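Trp Repressor Binding Protein (Bacillus subtilis, PDB 1RLI) is a putative NAD(P)H-dependent oxidoreductase that probably uses FMN as its cofactor and belongs to the SsuE family of flavoproteins. Local coordinates at residues D61-I66 with P104-F109; E67-C72 with Q111-K116; I74-T79 with Q117-A122; K131-I136 with Y153-G158. All coordinates share one frame; numbering follows the deposited sequence.

Contact 1: residues D61-I66 with P104-F109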
loop_
_atom_site.group_PDB
_atom_site.type_symbol
_atom_site.label_atom_id
_atom_site.label_comp_id
_atom_site.label_asym_id
_atom_site.label_seq_id
_atom_site.Cartn_x
_atom_site.Cartn_y
_atom_site.Cartn_z
ATOM N N ASP D 61 19.800 22.825 14.569
ATOM C CA ASP D 61 18.660 23.635 14.980
ATOM C C ASP D 61 17.358 22.847 15.184
ATOM O O ASP D 61 16.262 23.416 15.153
ATOM C CB ASP D 61 18.449 24.773 13.972
ATOM C CG ASP D 61 17.987 24.283 12.604
ATOM O OD1 ASP D 61 18.344 23.150 12.196
ATOM O OD2 ASP D 61 17.270 25.054 11.933
ATOM N N TYR D 62 17.494 21.544 15.434
ATOM C CA TYR D 62 16.328 20.676 15.635
ATOM C C TYR D 62 15.398 21.137 16.759
ATOM O O TYR D 62 14.186 21.179 16.567
ATOM C CB TYR D 62 16.794 19.225 15.871
ATOM C CG TYR D 62 15.672 18.240 16.130
ATOM C CD1 TYR D 62 14.987 17.639 15.078
ATOM C CD2 TYR D 62 15.305 17.913 17.429
ATOM C CE1 TYR D 62 13.957 16.721 15.314
ATOM C CE2 TYR D 62 14.262 16.996 17.678
ATOM C CZ TYR D 62 13.599 16.407 16.611
ATOM O OH TYR D 62 12.577 15.503 16.850
ATOM N N ASP D 63 15.937 21.474 17.939
ATOM C CA ASP D 63 15.087 21.934 19.041
ATOM C C ASP D 63 14.311 23.196 18.675
ATOM O O ASP D 63 13.152 23.332 19.054
ATOM C CB ASP D 63 15.902 22.211 20.320
ATOM C CG ASP D 63 16.519 20.953 20.908
ATOM O OD1 ASP D 63 15.974 19.848 20.677
ATOM O OD2 ASP D 63 17.549 21.075 21.616
ATOM N N SER D 64 14.947 24.125 17.964
ATOM C CA SER D 64 14.267 25.353 17.540
ATOM C C SER D 64 13.113 25.024 16.591
ATOM O O SER D 64 12.067 25.689 16.599
ATOM C CB SER D 64 15.247 26.293 16.831
ATOM O OG SER D 64 16.096 26.904 17.780
ATOM N N ILE D 65 13.309 24.000 15.768
ATOM C CA ILE D 65 12.275 23.595 14.822
ATOM C C ILE D 65 11.082 23.000 15.562
ATOM O O ILE D 65 9.928 23.352 15.293
ATOM C CB ILE D 65 12.843 22.602 13.796
ATOM C CG1 ILE D 65 13.838 23.354 12.906
ATOM C CG2 ILE D 65 11.701 21.968 12.948
ATOM C CD1 ILE D 65 14.593 22.495 11.896
ATOM N N ILE D 66 11.361 22.125 16.523
ATOM C CA ILE D 66 10.297 21.502 17.292
ATOM C C ILE D 66 9.505 22.587 18.012
ATOM O O ILE D 66 8.271 22.536 18.077
ATOM C CB ILE D 66 10.864 20.518 18.331
ATOM C CG1 ILE D 66 11.496 19.302 17.630
ATOM C CG2 ILE D 66 9.770 20.048 19.246
ATOM C CD1 ILE D 66 10.504 18.461 16.756
ATOM N N PRO D 104 12.526 15.460 28.271
ATOM C CA PRO D 104 11.847 16.208 29.331
ATOM C C PRO D 104 11.652 17.692 29.025
ATOM O O PRO D 104 10.890 18.368 29.714
ATOM C CB PRO D 104 12.752 15.978 30.548
ATOM C CG PRO D 104 14.104 16.003 29.927
ATOM C CD PRO D 104 13.888 15.092 28.693
ATOM N N ARG D 105 12.343 18.221 28.026
ATOM C CA ARG D 105 12.156 19.629 27.694
ATOM C C ARG D 105 10.869 19.853 26.896
ATOM O O ARG D 105 10.424 20.989 26.725
ATOM C CB ARG D 105 13.346 20.144 26.898
ATOM C CG ARG D 105 14.648 20.056 27.652
ATOM C CD ARG D 105 15.771 20.298 26.703
ATOM N NE ARG D 105 15.708 19.348 25.599
ATOM C CZ ARG D 105 16.401 19.480 24.474
ATOM N NH1 ARG D 105 17.204 20.529 24.319
ATOM N NH2 ARG D 105 16.301 18.575 23.514
ATOM N N PHE D 106 10.281 18.767 26.411
ATOM C CA PHE D 106 9.043 18.827 25.635
ATOM C C PHE D 106 8.177 17.732 26.226
ATOM O O PHE D 106 7.795 16.779 25.529
ATOM C CB PHE D 106 9.330 18.530 24.164
ATOM C CG PHE D 106 10.229 19.530 23.507
ATOM C CD1 PHE D 106 9.750 20.797 23.171
ATOM C CD2 PHE D 106 11.562 19.220 23.234
ATOM C CE1 PHE D 106 10.582 21.739 22.575
ATOM C CE2 PHE D 106 12.403 20.152 22.638
ATOM C CZ PHE D 106 11.911 21.422 22.304
ATOM N N PRO D 107 7.832 17.867 27.527
ATOM C CA PRO D 107 7.021 16.905 28.270
ATOM C C PRO D 107 5.647 16.539 27.743
ATOM O O PRO D 107 5.138 15.464 28.055
ATOM C CB PRO D 107 6.961 17.518 29.677
ATOM C CG PRO D 107 6.966 18.972 29.394
ATOM C CD PRO D 107 8.052 19.083 28.338
ATOM N N ASP D 108 5.050 17.415 26.938
ATOM C CA ASP D 108 3.715 17.150 26.411
ATOM C C ASP D 108 3.694 16.951 24.893
ATOM O O ASP D 108 2.639 17.058 24.269
ATOM C CB ASP D 108 2.797 18.311 26.766
ATOM C CG ASP D 108 2.805 18.611 28.243
ATOM O OD1 ASP D 108 2.470 17.693 29.015
ATOM O OD2 ASP D 108 3.147 19.755 28.617
ATOM N N PHE D 109 4.852 16.625 24.325
ATOM C CA PHE D 109 5.010 16.434 22.888
ATOM C C PHE D 109 3.963 15.531 22.243
ATOM O O PHE D 109 3.317 15.922 21.277
ATOM C CB PHE D 109 6.421 15.890 22.596
ATOM C CG PHE D 109 6.752 15.797 21.126
ATOM C CD1 PHE D 109 6.829 16.952 20.339
ATOM C CD2 PHE D 109 6.995 14.555 20.528
ATOM C CE1 PHE D 109 7.146 16.879 18.985
ATOM C CE2 PHE D 109 7.310 14.480 19.164
ATOM C CZ PHE D 109 7.387 15.646 18.399
#

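Contact 2: residues E67-C72 with Q111-K116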
loop_
_atom_site.group_PDB
_atom_site.type_symbol
_atom_site.label_atom_id
_atom_site.label_comp_id
_atom_site.label_asym_id
_atom_site.label_seq_id
_atom_site.Cartn_x
_atom_site.Cartn_y
_atom_site.Cartn_z
ATOM N N GLU D 67 10.220 23.565 18.568
ATOM C CA GLU D 67 9.555 24.663 19.277
ATOM C C GLU D 67 8.556 25.378 18.366
ATOM O O GLU D 67 7.426 25.675 18.765
ATOM C CB GLU D 67 10.586 25.674 19.782
ATOM C CG GLU D 67 11.401 25.186 20.963
ATOM C CD GLU D 67 10.637 25.268 22.276
ATOM O OE1 GLU D 67 9.396 25.424 22.237
ATOM O OE2 GLU D 67 11.278 25.170 23.348
ATOM N N ARG D 68 8.971 25.649 17.137
ATOM C CA ARG D 68 8.097 26.337 16.196
ATOM C C ARG D 68 6.926 25.464 15.773
ATOM O O ARG D 68 5.785 25.931 15.699
ATOM C CB ARG D 68 8.903 26.788 14.983
ATOM C CG ARG D 68 9.863 27.898 15.328
ATOM C CD ARG D 68 10.862 28.111 14.232
ATOM N NE ARG D 68 10.250 28.547 12.985
ATOM C CZ ARG D 68 10.832 28.407 11.800
ATOM N NH1 ARG D 68 12.032 27.841 11.721
ATOM N NH2 ARG D 68 10.225 28.835 10.701
ATOM N N ILE D 69 7.202 24.190 15.505
ATOM C CA ILE D 69 6.155 23.252 15.118
ATOM C C ILE D 69 5.079 23.130 16.181
ATOM O O ILE D 69 3.888 23.019 15.871
ATOM C CB ILE D 69 6.741 21.839 14.879
ATOM C CG1 ILE D 69 7.358 21.776 13.493
ATOM C CG2 ILE D 69 5.660 20.772 15.077
ATOM C CD1 ILE D 69 8.108 20.470 13.226
ATOM N N LEU D 70 5.494 23.132 17.441
ATOM C CA LEU D 70 4.541 22.972 18.519
ATOM C C LEU D 70 3.540 24.109 18.598
ATOM O O LEU D 70 2.434 23.925 19.106
ATOM C CB LEU D 70 5.277 22.776 19.853
ATOM C CG LEU D 70 5.910 21.374 19.884
ATOM C CD1 LEU D 70 6.781 21.191 21.134
ATOM C CD2 LEU D 70 4.801 20.328 19.850
ATOM N N GLN D 71 3.906 25.273 18.073
ATOM C CA GLN D 71 2.997 26.417 18.096
ATOM C C GLN D 71 2.014 26.434 16.918
ATOM O O GLN D 71 1.130 27.291 16.864
ATOM C CB GLN D 71 3.803 27.714 18.092
ATOM C CG GLN D 71 4.842 27.793 19.206
ATOM C CD GLN D 71 5.545 29.138 19.261
ATOM O OE1 GLN D 71 4.928 30.160 19.562
ATOM N NE2 GLN D 71 6.842 29.144 18.967
ATOM N N CYS D 72 2.155 25.486 15.993
ATOM C CA CYS D 72 1.295 25.446 14.813
ATOM C C CYS D 72 0.263 24.325 14.843
ATOM O O CYS D 72 0.573 23.174 15.178
ATOM C CB CYS D 72 2.155 25.334 13.547
ATOM S SG CYS D 72 3.282 26.719 13.308
ATOM N N GLN D 111 0.975 14.515 23.304
ATOM C CA GLN D 111 -0.357 15.121 23.381
ATOM C C GLN D 111 -0.483 16.321 22.445
ATOM O O GLN D 111 -1.475 16.441 21.714
ATOM C CB GLN D 111 -0.664 15.551 24.823
ATOM C CG GLN D 111 -2.145 15.803 25.126
ATOM C CD GLN D 111 -2.731 16.955 24.337
ATOM O OE1 GLN D 111 -2.201 18.072 24.347
ATOM N NE2 GLN D 111 -3.840 16.693 23.652
ATOM N N GLN D 112 0.514 17.204 22.465
ATOM C CA GLN D 112 0.498 18.381 21.604
ATOM C C GLN D 112 0.424 18.010 20.119
ATOM O O GLN D 112 -0.315 18.627 19.347
ATOM C CB GLN D 112 1.745 19.243 21.841
ATOM C CG GLN D 112 1.759 20.014 23.148
ATOM C CD GLN D 112 3.112 20.633 23.406
ATOM O OE1 GLN D 112 4.106 19.924 23.550
ATOM N NE2 GLN D 112 3.166 21.960 23.458
ATOM N N MET D 113 1.202 17.015 19.701
ATOM C CA MET D 113 1.160 16.623 18.295
ATOM C C MET D 113 -0.187 15.974 17.940
ATOM O O MET D 113 -0.681 16.140 16.821
ATOM C CB MET D 113 2.293 15.637 17.973
ATOM C CG MET D 113 3.697 16.238 18.047
ATOM S SD MET D 113 4.053 17.496 16.790
ATOM C CE MET D 113 4.650 16.467 15.428
ATOM N N SER D 114 -0.782 15.260 18.897
ATOM C CA SER D 114 -2.046 14.557 18.661
ATOM C C SER D 114 -3.239 15.416 18.256
ATOM O O SER D 114 -4.202 14.877 17.714
ATOM C CB SER D 114 -2.433 13.713 19.889
ATOM O OG SER D 114 -2.991 14.527 20.924
ATOM N N VAL D 115 -3.208 16.725 18.517
ATOM C CA VAL D 115 -4.331 17.564 18.118
ATOM C C VAL D 115 -4.032 18.341 16.835
ATOM O O VAL D 115 -4.836 19.163 16.399
ATOM C CB VAL D 115 -4.763 18.570 19.245
ATOM C CG1 VAL D 115 -5.210 17.798 20.476
ATOM C CG2 VAL D 115 -3.635 19.533 19.579
ATOM N N LYS D 116 -2.895 18.058 16.204
ATOM C CA LYS D 116 -2.541 18.767 14.974
ATOM C C LYS D 116 -3.072 18.082 13.723
ATOM O O LYS D 116 -3.394 16.902 13.744
ATOM C CB LYS D 116 -1.018 18.931 14.864
ATOM C CG LYS D 116 -0.413 19.725 16.032
ATOM C CD LYS D 116 1.072 19.974 15.878
ATOM C CE LYS D 116 1.667 20.608 17.150
ATOM N NZ LYS D 116 1.052 21.939 17.486
#

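Contact 3: residues I74-T79 with Q117-A122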
loop_
_atom_site.group_PDB
_atom_site.type_symbol
_atom_site.label_atom_id
_atom_site.label_comp_id
_atom_site.label_asym_id
_atom_site.label_seq_id
_atom_site.Cartn_x
_atom_site.Cartn_y
_atom_site.Cartn_z
ATOM N N ILE D 74 -1.586 23.411 12.131
ATOM C CA ILE D 74 -1.569 22.708 10.849
ATOM C C ILE D 74 -0.133 22.514 10.404
ATOM O O ILE D 74 0.656 23.463 10.367
ATOM C CB ILE D 74 -2.310 23.509 9.756
ATOM C CG1 ILE D 74 -3.802 23.600 10.102
ATOM C CG2 ILE D 74 -2.096 22.850 8.397
ATOM C CD1 ILE D 74 -4.580 24.599 9.207
ATOM N N LEU D 75 0.218 21.282 10.066
ATOM C CA LEU D 75 1.581 21.010 9.613
ATOM C C LEU D 75 1.577 20.450 8.199
ATOM O O LEU D 75 0.885 19.461 7.938
ATOM C CB LEU D 75 2.265 19.992 10.528
ATOM C CG LEU D 75 2.330 20.286 12.028
ATOM C CD1 LEU D 75 3.146 19.163 12.710
ATOM C CD2 LEU D 75 2.966 21.646 12.266
ATOM N N ILE D 76 2.358 21.063 7.307
ATOM C CA ILE D 76 2.476 20.593 5.928
ATOM C C ILE D 76 3.887 20.065 5.711
ATOM O O ILE D 76 4.860 20.804 5.805
ATOM C CB ILE D 76 2.189 21.723 4.906
ATOM C CG1 ILE D 76 0.754 22.207 5.111
ATOM C CG2 ILE D 76 2.368 21.200 3.474
ATOM C CD1 ILE D 76 0.355 23.417 4.285
ATOM N N PHE D 77 3.988 18.765 5.445
ATOM C CA PHE D 77 5.292 18.138 5.230
ATOM C C PHE D 77 5.497 18.113 3.741
ATOM O O PHE D 77 4.738 17.466 3.029
ATOM C CB PHE D 77 5.273 16.723 5.796
ATOM C CG PHE D 77 5.188 16.685 7.289
ATOM C CD1 PHE D 77 6.340 16.640 8.063
ATOM C CD2 PHE D 77 3.951 16.755 7.926
ATOM C CE1 PHE D 77 6.253 16.665 9.457
ATOM C CE2 PHE D 77 3.866 16.781 9.310
ATOM C CZ PHE D 77 5.026 16.737 10.072
ATOM N N ALA D 78 6.515 18.822 3.270
ATOM C CA ALA D 78 6.787 18.893 1.838
ATOM C C ALA D 78 8.096 18.198 1.535
ATOM O O ALA D 78 9.129 18.516 2.128
ATOM C CB ALA D 78 6.843 20.356 1.395
ATOM N N THR D 79 8.079 17.274 0.582
ATOM C CA THR D 79 9.316 16.544 0.304
ATOM C C THR D 79 9.467 16.001 -1.096
ATOM O O THR D 79 8.487 15.692 -1.752
ATOM C CB THR D 79 9.430 15.304 1.228
ATOM O OG1 THR D 79 10.671 14.617 0.990
ATOM C CG2 THR D 79 8.270 14.308 0.915
ATOM N N GLN D 117 -3.194 18.851 12.645
ATOM C CA GLN D 117 -3.669 18.349 11.360
ATOM C C GLN D 117 -2.458 18.299 10.445
ATOM O O GLN D 117 -1.696 19.263 10.378
ATOM C CB GLN D 117 -4.716 19.296 10.770
ATOM C CG GLN D 117 -5.960 19.399 11.636
ATOM C CD GLN D 117 -6.979 20.355 11.071
ATOM O OE1 GLN D 117 -6.673 21.515 10.792
ATOM N NE2 GLN D 117 -8.205 19.876 10.902
ATOM N N ALA D 118 -2.293 17.186 9.740
ATOM C CA ALA D 118 -1.141 17.021 8.859
ATOM C C ALA D 118 -1.517 16.878 7.395
ATOM O O ALA D 118 -2.534 16.272 7.077
ATOM C CB ALA D 118 -0.345 15.778 9.289
ATOM N N TYR D 119 -0.661 17.421 6.527
ATOM C CA TYR D 119 -0.818 17.352 5.071
ATOM C C TYR D 119 0.538 16.998 4.511
ATOM O O TYR D 119 1.567 17.276 5.141
ATOM C CB TYR D 119 -1.204 18.700 4.469
ATOM C CG TYR D 119 -2.590 19.155 4.840
ATOM C CD1 TYR D 119 -3.672 18.943 3.975
ATOM C CD2 TYR D 119 -2.820 19.809 6.054
ATOM C CE1 TYR D 119 -4.958 19.387 4.316
ATOM C CE2 TYR D 119 -4.103 20.256 6.400
ATOM C CZ TYR D 119 -5.160 20.044 5.524
ATOM O OH TYR D 119 -6.416 20.521 5.866
ATOM N N VAL D 120 0.551 16.411 3.315
ATOM C CA VAL D 120 1.808 16.038 2.669
ATOM C C VAL D 120 1.848 16.517 1.214
ATOM O O VAL D 120 0.860 16.402 0.496
ATOM C CB VAL D 120 2.000 14.490 2.653
ATOM C CG1 VAL D 120 3.223 14.116 1.804
ATOM C CG2 VAL D 120 2.170 13.953 4.100
ATOM N N ILE D 121 2.989 17.054 0.795
ATOM C CA ILE D 121 3.197 17.462 -0.600
ATOM C C ILE D 121 4.476 16.712 -0.989
ATOM O O ILE D 121 5.514 16.904 -0.355
ATOM C CB ILE D 121 3.457 18.982 -0.747
ATOM C CG1 ILE D 121 2.194 19.761 -0.359
ATOM C CG2 ILE D 121 3.862 19.297 -2.178
ATOM C CD1 ILE D 121 2.406 21.247 -0.286
ATOM N N ALA D 122 4.398 15.849 -2.001
ATOM C CA ALA D 122 5.557 15.073 -2.434
ATOM C C ALA D 122 5.683 15.135 -3.950
ATOM O O ALA D 122 4.701 14.971 -4.683
ATOM C CB ALA D 122 5.431 13.612 -1.975
#

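Contact 4: residues K131-I136 with Y153-G158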
loop_
_atom_site.group_PDB
_atom_site.type_symbol
_atom_site.label_atom_id
_atom_site.label_comp_id
_atom_site.label_asym_id
_atom_site.label_seq_id
_atom_site.Cartn_x
_atom_site.Cartn_y
_atom_site.Cartn_z
ATOM N N LYS D 131 3.765 5.272 -8.069
ATOM C CA LYS D 131 4.936 4.835 -7.329
ATOM C C LYS D 131 5.163 5.564 -6.004
ATOM O O LYS D 131 5.978 5.125 -5.193
ATOM C CB LYS D 131 6.171 4.930 -8.228
ATOM C CG LYS D 131 6.026 4.057 -9.483
ATOM C CD LYS D 131 7.296 3.980 -10.317
ATOM C CE LYS D 131 7.082 3.061 -11.525
ATOM N NZ LYS D 131 8.208 3.149 -12.503
ATOM N N GLY D 132 4.430 6.655 -5.794
ATOM C CA GLY D 132 4.547 7.408 -4.555
ATOM C C GLY D 132 3.491 7.005 -3.534
ATOM O O GLY D 132 3.467 7.536 -2.422
ATOM N N LEU D 133 2.619 6.058 -3.886
ATOM C CA LEU D 133 1.575 5.655 -2.930
ATOM C C LEU D 133 2.128 4.976 -1.674
ATOM O O LEU D 133 1.630 5.222 -0.582
ATOM C CB LEU D 133 0.512 4.790 -3.621
ATOM C CG LEU D 133 -0.229 5.541 -4.751
ATOM C CD1 LEU D 133 -1.342 4.683 -5.327
ATOM C CD2 LEU D 133 -0.800 6.849 -4.217
ATOM N N PRO D 134 3.152 4.106 -1.802
ATOM C CA PRO D 134 3.656 3.498 -0.561
ATOM C C PRO D 134 4.115 4.590 0.412
ATOM O O PRO D 134 3.922 4.472 1.627
ATOM C CB PRO D 134 4.823 2.647 -1.046
ATOM C CG PRO D 134 4.299 2.129 -2.357
ATOM C CD PRO D 134 3.679 3.394 -2.981
ATOM N N LEU D 135 4.726 5.646 -0.118
ATOM C CA LEU D 135 5.191 6.731 0.764
ATOM C C LEU D 135 4.000 7.403 1.467
ATOM O O LEU D 135 4.050 7.727 2.651
ATOM C CB LEU D 135 5.991 7.789 -0.039
ATOM C CG LEU D 135 6.289 9.095 0.717
ATOM C CD1 LEU D 135 7.094 8.808 2.016
ATOM C CD2 LEU D 135 7.102 10.029 -0.228
ATOM N N ILE D 136 2.928 7.642 0.737
ATOM C CA ILE D 136 1.759 8.261 1.351
ATOM C C ILE D 136 1.221 7.327 2.433
ATOM O O ILE D 136 0.813 7.783 3.486
ATOM C CB ILE D 136 0.666 8.572 0.293
ATOM C CG1 ILE D 136 1.219 9.584 -0.726
ATOM C CG2 ILE D 136 -0.592 9.160 0.961
ATOM C CD1 ILE D 136 1.680 10.918 -0.087
ATOM N N TYR D 153 -3.196 15.340 0.776
ATOM C CA TYR D 153 -1.850 15.347 0.204
ATOM C C TYR D 153 -1.939 15.667 -1.267
ATOM O O TYR D 153 -3.023 15.692 -1.855
ATOM C CB TYR D 153 -1.180 13.975 0.352
ATOM C CG TYR D 153 -1.918 12.879 -0.386
ATOM C CD1 TYR D 153 -1.655 12.599 -1.735
ATOM C CD2 TYR D 153 -2.937 12.167 0.255
ATOM C CE1 TYR D 153 -2.407 11.627 -2.420
ATOM C CE2 TYR D 153 -3.679 11.207 -0.415
ATOM C CZ TYR D 153 -3.414 10.944 -1.739
ATOM O OH TYR D 153 -4.184 9.976 -2.361
ATOM N N VAL D 154 -0.776 15.909 -1.853
ATOM C CA VAL D 154 -0.658 16.148 -3.269
ATOM C C VAL D 154 0.586 15.403 -3.770
ATOM O O VAL D 154 1.656 15.498 -3.164
ATOM C CB VAL D 154 -0.494 17.669 -3.592
ATOM C CG1 VAL D 154 -0.316 17.849 -5.106
ATOM C CG2 VAL D 154 -1.711 18.448 -3.097
ATOM N N LEU D 155 0.445 14.622 -4.845
ATOM C CA LEU D 155 1.598 13.935 -5.441
ATOM C C LEU D 155 1.810 14.665 -6.757
ATOM O O LEU D 155 0.912 14.692 -7.605
ATOM C CB LEU D 155 1.298 12.460 -5.713
ATOM C CG LEU D 155 1.352 11.537 -4.491
ATOM C CD1 LEU D 155 0.730 10.183 -4.849
ATOM C CD2 LEU D 155 2.808 11.349 -4.055
ATOM N N GLY D 156 2.983 15.271 -6.912
ATOM C CA GLY D 156 3.268 16.039 -8.113
ATOM C C GLY D 156 4.400 15.441 -8.913
ATOM O O GLY D 156 5.257 14.756 -8.371
ATOM N N GLU D 157 4.423 15.721 -10.210
ATOM C CA GLU D 157 5.453 15.168 -11.073
ATOM C C GLU D 157 6.497 16.212 -11.457
ATOM O O GLU D 157 6.162 17.309 -11.905
ATOM C CB GLU D 157 4.783 14.578 -12.319
ATOM C CG GLU D 157 5.691 13.782 -13.223
ATOM C CD GLU D 157 4.901 12.914 -14.178
ATOM O OE1 GLU D 157 3.972 13.442 -14.832
ATOM O OE2 GLU D 157 5.205 11.704 -14.274
ATOM N N GLY D 158 7.768 15.864 -11.276
ATOM C CA GLY D 158 8.835 16.790 -11.588
ATOM C C GLY D 158 10.203 16.189 -11.369
ATOM O O GLY D 158 10.392 15.376 -10.466
#

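Contact 1: residues D61-I66 with P104-F109
In this flavodoxin-like α/β fold, Asp63 and Ile66 of helix 62-70 receive Arg105 and Phe106 from the loop that leads into helix 109-114. On the more exposed side the contact is ionic. Arg105 NH1 lies 2.8 Å from Asp63 OD2 and forms a salt bridge, whereas the second bond, NH2 to OD1 at 3.1 Å, is weak. The carboxylate and guanidinium planes stand 81° apart, so this is not the flat, forked pairing of the two groups, and NH1 reaches OD2 from above the carboxylate plane. A bend in the arginine chain at chi3 (-57°) turns the guanidinium back over its neighbour, Phe106 CE2 lying over one of its faces. Arg105 NH2 also forms a salt bridge with Asp103, which gives the cation a second acidic partner. Inward of this pair the chemistry becomes apolar, as suits buried residues. The beta-branch of isoleucine places a methyl close to the backbone, where it meets two aromatic rings: Ile66 CG2 touches Phe109 CE1 at 4.1 Å and also makes a CH-pi contact with Phe106, 3.9 Å from the ring centroid and only 14° off the ring normal.

Contact 2: residues E67-C72 with Q111-K116
Lys116 meets the flat carbonyl groups of Leu70 and Cys72 over their faces. Its NZ stands 58° out of the Leu70 carbonyl plane and 43° out of that of Cys72, so neither oxygen is approached along a lone pair. Both bonds are nonetheless of ordinary length or a little less, 2.9 Å from NZ to Leu70 O and 2.7 Å from NZ to Cys72 O. A third, weak bond joins NZ to Ile69 O at 3.4 Å. The lysine runs extended from CB to CE, and a single bend at chi4 (-61°) swings the ammonium into the group of three oxygens. In the flavodoxin-like fold, this is where helix 62-70 turns toward strand 74-80 and helix 109-114 toward strand 117-124. A lysine suits the place because carbonyls where a helix runs out and the chain turns away carry partial negative charge, which the cation would probably offset; two bonds and a weaker third satisfy the amine of this buried residue. On the side of the helices that faces the sheet the contact is apolar. Ile69 CG2 packs on Met113 SD at 4.0 Å, and the same two residues also pack against Leu75 of the sheet. Toward the solvent side, Gln112 crosses Leu70 at about a right angle, its CB 3.8 Å from Leu70 CD2, while Phe106 also packs against the leucine.

Contact 3: residues I74-T79 with Q117-A122
Tyr119 crosses from its own strand to the side chains of Ile74 and Ile76. Its CB rests 4.1 Å from Ile76 CG1; farther out, the ring edge at CD2 lies beside Leu75 O, and CD2 and CE2 meet Ile74 CG2, the closer approach being 3.8 Å from CE2. At the tip, OH is hydrogen-bonded to Lys179 N, which ties the C-terminal tail to this face of the sheet. A tyrosine suits the site because its ring can pack among isoleucines while its hydroxyl finds a backbone partner. Further along the same face, Ile76 CG2 packs on Ile121 CD1 at 3.8 Å. Phe77, on the other face, sets its ring edge beside Tyr119 O and Ala118 CB. Strands 74-80 and 117-124 are parallel neighbours inside the flavodoxin-like sheet, connected by a β-α-β crossover through helical segments. Five backbone bonds alternate in direction between them, from Leu75 N to Gln117 O (2.8 Å, nearly linear at 174°) through to Thr79 N to Ile121 O (2.8 Å). Thr79 OG1 turns instead to Ser87 N. With these groups paired across the ladder, and those of Ile76 and Val120 turned to strands 6-10 and 149-157, the strands can bury branched and aromatic side chains at little polar cost.

Contact 4: residues K131-I136 with Y153-G158
Ile136 and Tyr153 meet at about a right angle, the isoleucine methyl CG2 standing over one face of the tyrosine ring. CG2 lies 4.0 Å from the ring centroid and 16° off its normal, a CH-pi contact, with Ile136 CD1 also reaching Tyr153 CD1 at 4.1 Å. The ring is brought against the helix because Tyr153 CG is set between its own backbone N and carbonyl carbon (chi1 62°). Ile136 runs past Leu155 in the opposite direction, CG1 coming within 4.1 Å of Leu155 CD2. Leu133 instead crosses Leu155 nearly perpendicularly, CD2 to CD1 at 3.7 Å. Gly132 suits its place because a beta carbon there would point at Leu155 and crowd CD2. Helix 133-146 is thereby seated on strand 149-157, an edge strand of the flavodoxin-like sheet within this chain. The region also faces other copies of the protein: Tyr153 packs on Leu133 of the second subunit, and its OH is hydrogen-bonded to Lys129 O there. Across the two segments the cohesion is purely apolar, a matter of shape and dispersion, while tyrosine's one polar side-chain atom is spent on holding the neighbouring subunit.

Overall arrangement
Contact 3 is the core of the fold, its centre about 5 Å from the centre of the chain, and backbone hydrogen bonds dominate it. Contacts 1 and 2 follow one another along helix 62-70 and touch through Phe106, Phe109 and Leu70; both combine an apolar inner side with a charged group, paired with a carboxylate on the more exposed side in contact 1 and with backbone carbonyls in contact 2. Leu75 then joins contact 2 to contact 3. Contact 4, on the opposite side of the chain centre from contacts 1 and 2, shares the sheet with contact 3 through backbone bonds between strands 117-124 and 149-157. Contact 4 alone faces other subunits, and only apolar contacts cross between its segments.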